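CalS13 (PDB 4ZAS) probably acts as a pyridoxal 5'-phosphate-dependent sugar aminotransferase of the DegT/DnrJ/EryC1 family, and is captured here with dTDP-4-keto-6-deoxyglucose. Local coordinates at residues T115-W121 with S353-H359; G107-P113 with L128-V133; L189-A195 with N212-S217; W326-V332 with R378-V384. All coordinates share one frame; numbering follows the deposited sequence.

Contact 1 (T115-W121 with S353-H359); sequences TFEGTNW and SRRNDAH. With T46 (dTDP-4-keto-6-deoxyglucose), chain H.
The imidazole of His359 meets Glu117 at its edge: OE2 of Glu117 lies near the ring plane, 2.7 Å from His359 NE2, and accepts the N-H through its anti lone pair in a fairly straight bond (161° at the hydrogen). His359 also turns CD2 toward the rim of the Trp121 indole, 3.8 Å from CZ2, with the two ring planes 60° apart, while CB of Glu117 lies over one indole face, toward the rim. The Phe116 ring carries on one face the keto oxygen O4 of the sugar nucleotide, over the ring centre. The side chain of Phe116 sets off away from 353-359 at its first bond, and with CG anti to the backbone N the ring lies against this sugar.

The amide of Asn356 knits the two loops together. Its OD1 accepts from Asn120 ND2 at 2.7 Å, the amide planes standing almost perpendicular (86°), and its ND2 gives a weak bond to Thr115 O at 3.2 Å and another weak one to Arg354 O within its own loop. Ser353 OG donates to the same Thr115 O at 2.8 Å, from above the carbonyl plane.

The second subunit closes the polar ends: its Tyr262 is hydrogen-bonded to Glu117 OE2, its Leu249 O to Trp121 NE1, and its Asp263 makes a salt bridge with Arg354. The Glu117-His359 pair thus stands beside a pocket that Phe116 shares with Gly52, Leu54 and Glu55 of the second subunit, a site at the subunit boundary as is characteristic of fold-type I aminotransferases.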
# COMPACT_ATOMS: atom_id res chain seq x y z
N THR A 115 1.50 -19.85 7.23
CA THR A 115 2.11 -18.54 7.10
C THR A 115 1.06 -17.49 7.34
O THR A 115 -0.12 -17.81 7.51
CB THR A 115 2.75 -18.36 5.68
OG1 THR A 115 3.44 -17.10 5.59
CG2 THR A 115 1.67 -18.44 4.60
N PHE A 116 1.49 -16.23 7.37
CA PHE A 116 0.57 -15.10 7.42
C PHE A 116 -0.16 -14.98 6.08
O PHE A 116 0.45 -15.22 5.03
CB PHE A 116 1.32 -13.80 7.72
CG PHE A 116 0.44 -12.59 7.84
CD1 PHE A 116 -0.55 -12.53 8.80
CD2 PHE A 116 0.63 -11.50 6.99
CE1 PHE A 116 -1.34 -11.40 8.92
CE2 PHE A 116 -0.17 -10.38 7.10
CZ PHE A 116 -1.14 -10.32 8.07
N GLU A 117 -1.44 -14.62 6.12
CA GLU A 117 -2.22 -14.47 4.89
C GLU A 117 -1.61 -13.48 3.88
O GLU A 117 -1.79 -13.62 2.68
CB GLU A 117 -3.66 -14.05 5.20
CG GLU A 117 -4.54 -15.14 5.81
CD GLU A 117 -4.45 -15.28 7.34
OE1 GLU A 117 -3.59 -14.64 7.99
OE2 GLU A 117 -5.29 -16.02 7.88
N GLY A 118 -0.85 -12.49 4.37
CA GLY A 118 -0.20 -11.55 3.48
C GLY A 118 0.74 -12.22 2.50
O GLY A 118 1.08 -11.68 1.45
N THR A 119 1.17 -13.42 2.84
CA THR A 119 2.00 -14.20 1.95
C THR A 119 1.22 -14.61 0.71
O THR A 119 1.74 -14.56 -0.39
CB THR A 119 2.54 -15.45 2.65
OG1 THR A 119 3.36 -15.05 3.76
CG2 THR A 119 3.38 -16.31 1.69
N ASN A 120 -0.03 -14.98 0.88
CA ASN A 120 -0.73 -15.69 -0.18
C ASN A 120 -1.78 -14.87 -0.95
O ASN A 120 -1.99 -15.10 -2.15
CB ASN A 120 -1.39 -16.94 0.41
CG ASN A 120 -0.38 -17.97 0.87
OD1 ASN A 120 0.61 -18.22 0.20
ND2 ASN A 120 -0.62 -18.56 2.04
N TRP A 121 -2.43 -13.92 -0.30
CA TRP A 121 -3.44 -13.14 -1.02
C TRP A 121 -2.88 -12.35 -2.20
O TRP A 121 -3.60 -12.17 -3.18
CB TRP A 121 -4.18 -12.20 -0.07
CG TRP A 121 -5.04 -12.86 1.04
CD1 TRP A 121 -5.62 -12.20 2.08
CD2 TRP A 121 -5.39 -14.25 1.20
NE1 TRP A 121 -6.30 -13.07 2.88
CE2 TRP A 121 -6.18 -14.34 2.37
CE3 TRP A 121 -5.11 -15.43 0.49
CZ2 TRP A 121 -6.71 -15.55 2.83
CZ3 TRP A 121 -5.64 -16.63 0.96
CH2 TRP A 121 -6.42 -16.68 2.12
N SER A 353 -1.23 -17.54 13.06
CA SER A 353 -2.19 -17.47 11.97
C SER A 353 -2.85 -18.81 11.68
O SER A 353 -2.29 -19.87 11.96
CB SER A 353 -1.53 -16.91 10.71
OG SER A 353 -0.49 -17.75 10.27
N ARG A 354 -4.05 -18.75 11.12
CA ARG A 354 -4.75 -19.97 10.72
C ARG A 354 -4.12 -20.53 9.44
O ARG A 354 -3.64 -19.76 8.60
CB ARG A 354 -6.24 -19.68 10.50
CG ARG A 354 -7.09 -20.91 10.25
CD ARG A 354 -8.48 -20.50 9.84
NE ARG A 354 -9.44 -21.59 9.87
CZ ARG A 354 -10.54 -21.61 9.13
NH1 ARG A 354 -10.79 -20.61 8.30
NH2 ARG A 354 -11.38 -22.64 9.20
N ARG A 355 -4.11 -21.86 9.31
CA ARG A 355 -3.66 -22.49 8.06
C ARG A 355 -4.47 -21.86 6.93
O ARG A 355 -5.70 -21.95 6.93
CB ARG A 355 -3.81 -24.02 8.11
CG ARG A 355 -5.19 -24.55 8.55
CD ARG A 355 -5.19 -26.06 8.68
NE ARG A 355 -4.83 -26.74 7.43
CZ ARG A 355 -4.63 -28.05 7.31
NH1 ARG A 355 -4.72 -28.84 8.37
NH2 ARG A 355 -4.31 -28.58 6.13
N ASN A 356 -3.80 -21.20 5.99
CA ASN A 356 -4.54 -20.37 5.03
C ASN A 356 -5.47 -21.20 4.16
O ASN A 356 -6.47 -20.70 3.66
CB ASN A 356 -3.60 -19.56 4.12
CG ASN A 356 -2.76 -18.54 4.87
OD1 ASN A 356 -1.94 -17.84 4.27
ND2 ASN A 356 -2.93 -18.45 6.18
N ASP A 357 -5.14 -22.47 3.99
CA ASP A 357 -5.91 -23.33 3.10
C ASP A 357 -7.31 -23.61 3.62
O ASP A 357 -8.15 -24.12 2.89
CB ASP A 357 -5.16 -24.65 2.85
CG ASP A 357 -5.02 -25.49 4.09
OD1 ASP A 357 -4.64 -24.93 5.15
OD2 ASP A 357 -5.29 -26.71 4.00
N ALA A 358 -7.58 -23.28 4.88
CA ALA A 358 -8.90 -23.59 5.46
C ALA A 358 -9.89 -22.44 5.26
O ALA A 358 -11.08 -22.60 5.52
CB ALA A 358 -8.77 -23.92 6.96
N HIS A 359 -9.39 -21.30 4.83
CA HIS A 359 -10.25 -20.14 4.60
C HIS A 359 -11.27 -20.34 3.48
O HIS A 359 -10.97 -20.93 2.44
CB HIS A 359 -9.38 -18.92 4.30
CG HIS A 359 -8.70 -18.34 5.50
ND1 HIS A 359 -9.35 -18.10 6.69
CD2 HIS A 359 -7.42 -17.94 5.69
CE1 HIS A 359 -8.51 -17.57 7.55
NE2 HIS A 359 -7.33 -17.47 6.97
C4 T46 H . 1.48 -10.41 10.82
C5 T46 H . 1.34 -11.35 12.05
C6 T46 H . 2.25 -12.52 11.84
C21 T46 H . 2.26 -3.84 19.69
O21 T46 H . 2.61 -3.79 20.83
N31 T46 H . 2.32 -2.66 18.73
C41 T46 H . 1.89 -2.75 17.34
O41 T46 H . 1.96 -1.80 16.64
C51 T46 H . 1.37 -4.01 16.81
C5A T46 H . 0.91 -4.07 15.32
C61 T46 H . 1.28 -5.19 17.69
N11 T46 H . 1.72 -5.12 19.09
C1, T46 H . 1.65 -6.28 20.02
C2, T46 H . 0.35 -6.52 20.32
C3, T46 H . 0.11 -8.14 20.21
O3, T46 H . 0.19 -8.68 21.57
O4, T46 H . 2.24 -7.54 19.45
C4, T46 H . 1.04 -8.64 19.49
C5, T46 H . 0.55 -8.93 18.06
O5, T46 H . -0.18 -7.79 17.58
P T46 H . -1.33 -8.04 16.41
O1P T46 H . -2.72 -7.98 17.04
O2P T46 H . -1.18 -6.99 15.34
OPP T46 H . -1.02 -9.55 15.75
P2 T46 H . -1.54 -10.12 14.25
O4P T46 H . -1.73 -11.63 14.28
O3P T46 H . -2.83 -9.42 13.89
O1 T46 H . -0.45 -9.74 13.07
C1 T46 H . 0.85 -9.43 13.41
C2 T46 H . 1.26 -8.43 12.38
O2 T46 H . 0.45 -7.22 12.56
C3 T46 H . 0.97 -9.00 11.05
O3 T46 H . 1.49 -8.11 10.01
O4 T46 H . 1.90 -10.79 9.79
O5 T46 H . 1.64 -10.67 13.31

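Contact 2 (G107-P113 with L128-V133); sequences GEVLTTP and LRIRWV
The carbonyl oxygen of Arg129 takes the N-H of Val109 at 2.7 Å, nearly end-on, and is approached by CA of Glu108 in a CA-H...O contact. The exchange continues in parallel register: Arg129 N donates to Gly107 O at 2.8 Å, Arg131 N to Val109 O, Thr111 N to Arg131 O and Val133 N to Thr111 O.

On the face bearing Glu108, Leu110 and Arg131, a bend at chi3 of Arg131 (58°) brings its guanidinium back beside Glu108. OE1 of Glu108 lies near the guanidinium plane, 3.6 Å from NH1, in a long salt bridge with carboxylate and guanidinium nearly perpendicular. The aliphatic part of Arg131 runs alongside Leu110, whose CD2 is 3.5 Å from CB of Arg131.

The other face is built round the Trp132 indole. Pro113 CB makes a CH-pi contact, 3.9 Å from the centroid of the six-membered ring, and CG2 of Ile130 covers the opposite face. Thr111 runs parallel to the tryptophan side chain, its CG2 3.5 Å from CZ3. With both faces occupied, the indole is probably restrained from rocking.

Helix 121-125 packs on this same side through Ile123, which touches Val109, Thr111 and Ile130. The two strands and that helix form a beta-alpha-beta unit, with 129-132 at one edge of the seven-stranded sheet within this chain, a sheet characteristic of the large domain in fold-type I aminotransferases.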
# COMPACT_ATOMS: atom_id res chain seq x y z
N GLY A 107 -2.30 -19.22 -15.08
CA GLY A 107 -1.21 -19.38 -14.13
C GLY A 107 -1.42 -19.80 -12.68
O GLY A 107 -2.39 -19.39 -12.03
N GLU A 108 -0.49 -20.60 -12.15
CA GLU A 108 -0.53 -21.04 -10.76
C GLU A 108 0.71 -20.66 -9.95
O GLU A 108 1.78 -20.43 -10.50
CB GLU A 108 -0.72 -22.53 -10.67
CG GLU A 108 -1.98 -23.03 -11.29
CD GLU A 108 -2.00 -24.53 -11.39
OE1 GLU A 108 -0.97 -25.15 -11.04
OE2 GLU A 108 -3.05 -25.07 -11.79
N VAL A 109 0.53 -20.59 -8.64
CA VAL A 109 1.63 -20.38 -7.70
C VAL A 109 1.57 -21.44 -6.62
O VAL A 109 0.54 -21.62 -5.97
CB VAL A 109 1.58 -18.97 -7.08
CG1 VAL A 109 2.72 -18.79 -6.06
CG2 VAL A 109 1.66 -17.89 -8.17
N LEU A 110 2.68 -22.15 -6.46
CA LEU A 110 2.83 -23.15 -5.42
C LEU A 110 3.34 -22.45 -4.17
O LEU A 110 4.34 -21.73 -4.22
CB LEU A 110 3.78 -24.26 -5.86
CG LEU A 110 3.24 -25.14 -6.98
CD1 LEU A 110 4.34 -25.95 -7.62
CD2 LEU A 110 2.11 -26.04 -6.49
N THR A 111 2.64 -22.64 -3.06
CA THR A 111 2.97 -21.91 -1.84
C THR A 111 2.60 -22.69 -0.59
O THR A 111 1.89 -23.69 -0.67
CB THR A 111 2.25 -20.56 -1.79
OG1 THR A 111 2.53 -19.91 -0.55
CG2 THR A 111 0.75 -20.78 -1.87
N THR A 112 3.03 -22.20 0.56
CA THR A 112 2.69 -22.87 1.81
C THR A 112 1.54 -22.19 2.50
O THR A 112 1.43 -20.97 2.47
CB THR A 112 3.88 -22.95 2.75
OG1 THR A 112 3.40 -23.33 4.05
CG2 THR A 112 4.53 -21.59 2.86
N PRO A 113 0.63 -22.98 3.09
CA PRO A 113 -0.51 -22.43 3.81
C PRO A 113 -0.19 -22.08 5.27
O PRO A 113 -0.96 -21.35 5.91
CB PRO A 113 -1.56 -23.55 3.73
CG PRO A 113 -0.80 -24.75 3.51
CD PRO A 113 0.49 -24.42 2.84
N LEU A 128 -3.55 -14.97 -10.22
CA LEU A 128 -3.02 -16.32 -10.36
C LEU A 128 -3.75 -17.28 -9.41
O LEU A 128 -4.32 -16.85 -8.42
CB LEU A 128 -1.52 -16.34 -10.09
CG LEU A 128 -0.66 -15.53 -11.06
CD1 LEU A 128 0.74 -15.32 -10.50
CD2 LEU A 128 -0.59 -16.18 -12.44
N ARG A 129 -3.74 -18.57 -9.75
CA ARG A 129 -4.30 -19.64 -8.91
C ARG A 129 -3.31 -20.06 -7.81
O ARG A 129 -2.10 -20.13 -8.05
CB ARG A 129 -4.62 -20.87 -9.75
CG ARG A 129 -5.81 -20.73 -10.67
CD ARG A 129 -5.89 -21.95 -11.61
NE ARG A 129 -7.04 -21.88 -12.51
CZ ARG A 129 -7.09 -21.14 -13.61
NH1 ARG A 129 -6.04 -20.40 -13.97
NH2 ARG A 129 -8.18 -21.13 -14.37
N ILE A 130 -3.84 -20.33 -6.62
CA ILE A 130 -3.06 -20.94 -5.54
C ILE A 130 -3.10 -22.48 -5.61
O ILE A 130 -4.18 -23.06 -5.75
CB ILE A 130 -3.59 -20.47 -4.18
CG1 ILE A 130 -3.18 -19.03 -3.91
CG2 ILE A 130 -3.09 -21.39 -3.07
CD1 ILE A 130 -3.68 -18.50 -2.58
N ARG A 131 -1.93 -23.13 -5.58
CA ARG A 131 -1.86 -24.57 -5.27
C ARG A 131 -1.01 -24.79 -4.02
O ARG A 131 0.10 -24.27 -3.89
CB ARG A 131 -1.35 -25.40 -6.44
CG ARG A 131 -2.39 -25.66 -7.52
CD ARG A 131 -1.89 -26.64 -8.58
NE ARG A 131 -1.49 -27.95 -8.06
CZ ARG A 131 -0.68 -28.78 -8.70
NH1 ARG A 131 -0.17 -28.44 -9.88
NH2 ARG A 131 -0.36 -29.95 -8.16
N TRP A 132 -1.58 -25.49 -3.04
CA TRP A 132 -0.91 -25.66 -1.76
C TRP A 132 0.13 -26.75 -1.80
O TRP A 132 -0.10 -27.85 -2.30
CB TRP A 132 -1.92 -25.95 -0.67
CG TRP A 132 -2.96 -24.86 -0.44
CD1 TRP A 132 -4.32 -24.98 -0.55
CD2 TRP A 132 -2.71 -23.49 -0.05
NE1 TRP A 132 -4.93 -23.79 -0.26
CE2 TRP A 132 -3.97 -22.86 0.07
CE3 TRP A 132 -1.56 -22.76 0.24
CZ2 TRP A 132 -4.11 -21.52 0.45
CZ3 TRP A 132 -1.69 -21.42 0.62
CH2 TRP A 132 -2.96 -20.82 0.71
N VAL A 133 1.28 -26.44 -1.23
CA VAL A 133 2.26 -27.46 -1.02
C VAL A 133 2.25 -27.80 0.47
O VAL A 133 2.06 -26.91 1.32
CB VAL A 133 3.62 -27.01 -1.50
CG1 VAL A 133 4.61 -28.13 -1.41
CG2 VAL A 133 3.49 -26.57 -2.92

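Contact 3 (L189-A195 with N212-S217); sequences LVVEDCA and NVCVYS
The cofactor site lies at the end of this strand pair, where Ala195 CB packs 3.8 Å from Ser217 CB. Ser217 OG is hydrogen-bonded to the phosphate oxygen OP2 of the pyridoxal-modified lysine at position 222 and to Gly219 N. Asp193, bound through OD2 to Thr119, uses OD1 to accept the N-H of Ala195 at 2.9 Å, an Asx turn that fixes the chain as it leaves the strand.

CB of Cys194 stands 3.6 Å from the centroid of the Tyr216 ring, almost on the ring normal, a CH-pi contact, and SG adds a sulfur-aromatic contact over the same face. Phe231 also stacks on Tyr216, whose hydroxyl is bound to Leu207 O.

Strands 189-193 and 213-217 are parallel neighbours inside the mixed seven-stranded sheet of the aminotransferase fold, and exchange backbone bonds such as Val213 N to Val190 O and Glu192 N to Val213 O. On the face with Cys214, Glu192 reaches back, extended beyond CG, to Asn212, just ahead of strand 213-217. Its OE2 takes ND2 of Asn212 at 2.6 Å, on the anti side, with carboxylate and amide planes 73° apart. A water gives a second bond to OE2 and accepts from Asn212 N at 3.1 Å, while OE1 is bound to His162. Replacing Glu192 by an alanine would probably leave Asn212 ND2 and His162 without their acceptor and the water less firmly placed.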
# COMPACT_ATOMS: atom_id res chain seq x y z
N LEU A 189 9.20 -18.44 -11.42
CA LEU A 189 9.77 -17.45 -10.51
C LEU A 189 9.86 -18.03 -9.09
O LEU A 189 8.88 -18.56 -8.57
CB LEU A 189 8.90 -16.20 -10.48
CG LEU A 189 9.43 -15.06 -9.62
CD1 LEU A 189 10.68 -14.49 -10.25
CD2 LEU A 189 8.39 -13.98 -9.40
N VAL A 190 11.03 -17.92 -8.47
CA VAL A 190 11.18 -18.36 -7.09
C VAL A 190 11.23 -17.16 -6.14
O VAL A 190 12.17 -16.36 -6.18
CB VAL A 190 12.43 -19.24 -6.94
CG1 VAL A 190 12.58 -19.70 -5.52
CG2 VAL A 190 12.34 -20.42 -7.89
N VAL A 191 10.22 -17.06 -5.27
CA VAL A 191 10.08 -15.95 -4.32
C VAL A 191 10.21 -16.43 -2.87
O VAL A 191 9.42 -17.28 -2.43
CB VAL A 191 8.71 -15.25 -4.46
CG1 VAL A 191 8.61 -14.10 -3.48
CG2 VAL A 191 8.50 -14.75 -5.87
N GLU A 192 11.17 -15.87 -2.13
CA GLU A 192 11.32 -16.15 -0.69
C GLU A 192 10.65 -15.11 0.20
O GLU A 192 11.07 -13.96 0.21
CB GLU A 192 12.79 -16.21 -0.29
CG GLU A 192 13.61 -17.30 -0.95
CD GLU A 192 15.08 -17.23 -0.56
OE1 GLU A 192 15.38 -16.90 0.60
OE2 GLU A 192 15.95 -17.48 -1.42
N ASP A 193 9.64 -15.51 0.98
CA ASP A 193 9.08 -14.60 1.98
C ASP A 193 9.97 -14.54 3.24
O ASP A 193 9.96 -15.43 4.07
CB ASP A 193 7.66 -15.03 2.34
CG ASP A 193 6.97 -14.08 3.31
OD1 ASP A 193 7.66 -13.26 3.97
OD2 ASP A 193 5.72 -14.16 3.43
N CYS A 194 10.75 -13.47 3.35
CA CYS A 194 11.69 -13.31 4.46
C CYS A 194 11.17 -12.33 5.51
O CYS A 194 11.95 -11.71 6.22
CB CYS A 194 13.05 -12.81 3.94
SG CYS A 194 13.73 -13.78 2.61
N ALA A 195 9.85 -12.20 5.61
CA ALA A 195 9.23 -11.19 6.47
C ALA A 195 9.68 -11.27 7.93
O ALA A 195 9.87 -10.24 8.58
CB ALA A 195 7.72 -11.32 6.40
N ASN A 212 17.35 -15.87 -5.52
CA ASN A 212 15.90 -15.80 -5.64
C ASN A 212 15.46 -14.39 -5.34
O ASN A 212 16.24 -13.59 -4.82
CB ASN A 212 15.19 -16.73 -4.66
CG ASN A 212 15.62 -18.17 -4.80
OD1 ASN A 212 15.80 -18.69 -5.91
ND2 ASN A 212 15.79 -18.83 -3.67
N VAL A 213 14.22 -14.07 -5.69
CA VAL A 213 13.61 -12.82 -5.28
C VAL A 213 13.18 -12.94 -3.83
O VAL A 213 12.37 -13.81 -3.52
CB VAL A 213 12.41 -12.47 -6.17
CG1 VAL A 213 11.69 -11.18 -5.68
CG2 VAL A 213 12.87 -12.33 -7.59
N CYS A 214 13.67 -12.05 -2.96
CA CYS A 214 13.35 -12.11 -1.52
C CYS A 214 12.58 -10.87 -1.03
O CYS A 214 12.99 -9.74 -1.30
CB CYS A 214 14.62 -12.22 -0.69
SG CYS A 214 15.63 -13.63 -1.09
N VAL A 215 11.49 -11.09 -0.30
CA VAL A 215 10.69 -10.00 0.25
C VAL A 215 10.77 -9.97 1.76
O VAL A 215 10.50 -10.97 2.41
CB VAL A 215 9.22 -10.11 -0.18
CG1 VAL A 215 8.43 -8.95 0.39
CG2 VAL A 215 9.11 -10.16 -1.71
N TYR A 216 11.13 -8.82 2.32
CA TYR A 216 11.25 -8.61 3.76
C TYR A 216 10.16 -7.69 4.26
O TYR A 216 9.66 -6.86 3.50
CB TYR A 216 12.61 -8.00 4.11
CG TYR A 216 13.81 -8.95 4.18
CD1 TYR A 216 14.50 -9.34 3.03
CD2 TYR A 216 14.30 -9.39 5.40
CE1 TYR A 216 15.61 -10.18 3.11
CE2 TYR A 216 15.39 -10.21 5.49
CZ TYR A 216 16.05 -10.61 4.35
OH TYR A 216 17.16 -11.43 4.49
N SER A 217 9.78 -7.83 5.53
CA SER A 217 8.88 -6.86 6.14
C SER A 217 9.60 -6.06 7.21
O SER A 217 10.41 -6.60 7.97
CB SER A 217 7.67 -7.56 6.76
OG SER A 217 6.90 -6.67 7.56
O HOH W 1 17.99 -15.31 -2.49

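Contact 4 (W326-V332 with R378-V384); sequences WMYPLKV and RVVHIPV
Just ahead of strand 379-382, Arg378 sets CB 3.6 Å from Val332 O, and CG stays equally close to that oxygen. The chain then bends at chi3 (57°), which folds the guanidinium over Lys331: CB of Lys331 lies against one face, 3.6 Å from NH2. At the tip, NH2 forms a salt bridge with Glu313 and also donates to a water at 3.0 Å, which in turn gives a hydrogen to Lys331 O; NH1 is bound to Arg374 O. An alanine in place of Arg378 is likely to leave Glu313 without its charge partner and the water without its donor. Lys331 NZ, bound to Pro137 O, stays 4.7 Å from NH2 of Arg378, and Glu313 probably eases the closeness of these like charges.

Strands 328-332 and 379-382 run antiparallel as the central and one outer strand of a three-stranded sheet completed by 312-313, consistent with the smaller C-terminal domain of fold-type I aminotransferases. Tyr328 and Ile382 form one hydrogen-bonded pair, Leu330 and Val380 the next, and Val332 N adds a bond to Arg378 O.

Helices 335-344 and 390-401 pack against the face that bears Leu330, Val380 and Ile382. There Tyr328 CB fits against Val384 CB at 3.6 Å; the tyrosine hydroxyl is held by Asp303. On the other face, the methyl CE of Met327 sits over the His381 imidazole, hydrogen-bonded through ND1 to Ser350 O and through NE2 to Trp163.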
# COMPACT_ATOMS: atom_id res chain seq x y z
N TRP A 326 12.29 -15.21 15.51
CA TRP A 326 11.39 -14.08 15.76
C TRP A 326 10.42 -14.41 16.89
O TRP A 326 10.06 -13.55 17.70
CB TRP A 326 10.61 -13.73 14.49
CG TRP A 326 9.79 -12.50 14.63
CD1 TRP A 326 10.22 -11.27 15.08
CD2 TRP A 326 8.40 -12.35 14.33
NE1 TRP A 326 9.18 -10.38 15.06
CE2 TRP A 326 8.05 -11.02 14.60
CE3 TRP A 326 7.42 -13.22 13.85
CZ2 TRP A 326 6.76 -10.53 14.42
CZ3 TRP A 326 6.13 -12.73 13.66
CH2 TRP A 326 5.82 -11.41 13.95
N MET A 327 9.95 -15.66 16.86
CA MET A 327 9.23 -16.27 17.96
C MET A 327 9.83 -17.66 18.14
O MET A 327 10.56 -18.12 17.28
CB MET A 327 7.73 -16.34 17.66
CG MET A 327 7.07 -14.98 17.63
SD MET A 327 5.32 -15.00 17.19
CE MET A 327 5.41 -15.58 15.52
N TYR A 328 9.57 -18.32 19.26
CA TYR A 328 10.08 -19.67 19.46
C TYR A 328 8.95 -20.69 19.30
O TYR A 328 7.94 -20.61 20.01
CB TYR A 328 10.74 -19.80 20.84
CG TYR A 328 11.50 -21.09 21.02
CD1 TYR A 328 10.86 -22.23 21.46
CD2 TYR A 328 12.85 -21.16 20.73
CE1 TYR A 328 11.55 -23.42 21.61
CE2 TYR A 328 13.55 -22.34 20.88
CZ TYR A 328 12.90 -23.47 21.32
OH TYR A 328 13.60 -24.64 21.48
N PRO A 329 9.11 -21.64 18.36
CA PRO A 329 8.13 -22.68 18.03
C PRO A 329 8.21 -23.92 18.93
O PRO A 329 9.32 -24.32 19.33
CB PRO A 329 8.50 -23.06 16.60
CG PRO A 329 9.95 -22.87 16.56
CD PRO A 329 10.27 -21.70 17.46
N LEU A 330 7.05 -24.50 19.26
CA LEU A 330 6.95 -25.80 19.91
C LEU A 330 5.80 -26.57 19.27
O LEU A 330 4.85 -25.97 18.77
CB LEU A 330 6.71 -25.67 21.41
CG LEU A 330 7.84 -25.13 22.29
CD1 LEU A 330 7.38 -25.11 23.75
CD2 LEU A 330 9.12 -25.94 22.09
N LYS A 331 5.86 -27.90 19.28
CA LYS A 331 4.66 -28.67 18.97
C LYS A 331 4.23 -29.42 20.23
O LYS A 331 4.97 -30.26 20.74
CB LYS A 331 4.90 -29.62 17.80
CG LYS A 331 5.25 -28.89 16.53
CD LYS A 331 5.70 -29.85 15.46
CE LYS A 331 7.11 -30.36 15.76
NZ LYS A 331 7.52 -31.45 14.83
N VAL A 332 3.04 -29.11 20.74
CA VAL A 332 2.62 -29.59 22.05
C VAL A 332 1.32 -30.38 22.01
O VAL A 332 0.42 -30.07 21.24
CB VAL A 332 2.45 -28.42 23.04
CG1 VAL A 332 3.74 -27.66 23.15
CG2 VAL A 332 1.36 -27.46 22.58
N ARG A 378 -1.08 -28.55 16.91
CA ARG A 378 -0.04 -28.75 17.92
C ARG A 378 0.93 -27.55 17.97
O ARG A 378 1.57 -27.31 19.00
CB ARG A 378 0.71 -30.06 17.66
CG ARG A 378 -0.13 -31.32 17.87
CD ARG A 378 0.53 -32.55 17.25
NE ARG A 378 1.87 -32.79 17.77
CZ ARG A 378 2.96 -32.92 17.02
NH1 ARG A 378 2.87 -32.86 15.69
NH2 ARG A 378 4.14 -33.13 17.59
N VAL A 379 1.06 -26.82 16.87
CA VAL A 379 2.02 -25.71 16.79
C VAL A 379 1.63 -24.57 17.71
O VAL A 379 0.45 -24.24 17.87
CB VAL A 379 2.17 -25.20 15.37
CG1 VAL A 379 0.86 -24.59 14.88
CG2 VAL A 379 3.27 -24.18 15.31
N VAL A 380 2.63 -23.98 18.37
CA VAL A 380 2.35 -22.90 19.28
C VAL A 380 3.61 -22.06 19.38
O VAL A 380 4.70 -22.56 19.14
CB VAL A 380 1.89 -23.43 20.65
CG1 VAL A 380 3.06 -24.04 21.43
CG2 VAL A 380 1.28 -22.32 21.43
N HIS A 381 3.48 -20.77 19.70
CA HIS A 381 4.64 -19.90 19.77
C HIS A 381 4.75 -19.22 21.12
O HIS A 381 3.75 -18.74 21.66
CB HIS A 381 4.58 -18.86 18.65
CG HIS A 381 4.54 -19.47 17.28
ND1 HIS A 381 3.36 -19.88 16.69
CD2 HIS A 381 5.53 -19.76 16.40
CE1 HIS A 381 3.63 -20.38 15.49
NE2 HIS A 381 4.93 -20.32 15.29
N ILE A 382 5.97 -19.14 21.63
CA ILE A 382 6.20 -18.59 22.96
C ILE A 382 7.22 -17.46 22.82
O ILE A 382 8.05 -17.47 21.91
CB ILE A 382 6.67 -19.68 23.94
CG1 ILE A 382 8.08 -20.14 23.58
CG2 ILE A 382 5.70 -20.85 23.95
CD1 ILE A 382 8.68 -21.07 24.57
N PRO A 383 7.16 -16.46 23.72
CA PRO A 383 8.03 -15.29 23.67
C PRO A 383 9.49 -15.67 23.74
O PRO A 383 9.84 -16.47 24.59
CB PRO A 383 7.63 -14.50 24.92
CG PRO A 383 6.26 -14.95 25.22
CD PRO A 383 6.23 -16.40 24.85
N VAL A 384 10.31 -15.09 22.87
CA VAL A 384 11.73 -15.41 22.82
C VAL A 384 12.55 -14.15 22.54
O VAL A 384 13.78 -14.18 22.64
CB VAL A 384 12.01 -16.50 21.74
CG1 VAL A 384 11.93 -15.91 20.35
CG2 VAL A 384 13.36 -17.21 21.98
O HOH W 2 9.23 -13.60 20.70
O HOH W 3 3.60 -33.09 20.54

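Contacts 1 and 2 touch directly, their centres 11 Å apart: Asn120 OD1 lies 2.7 Å from Thr111 OG1 and Asn356 N 2.8 Å from Pro113 O, both probable hydrogen bonds. The loop 115-121 also reaches contact 3, where Thr119 OG1 is 2.5 Å from Asp193 OD2, and so joins the outer strand pair to the cofactor side of the sheet that contacts 2 and 3 share. Contact 4 belongs to another sheet and touches none of the others; its centre is 18 Å from that of contact 1. Three contacts border the sugar nucleotide: Phe116 touches it, and the side chains of Trp326 and Ser217 lie about 4 Å and 6 Å from it at their nearest atoms.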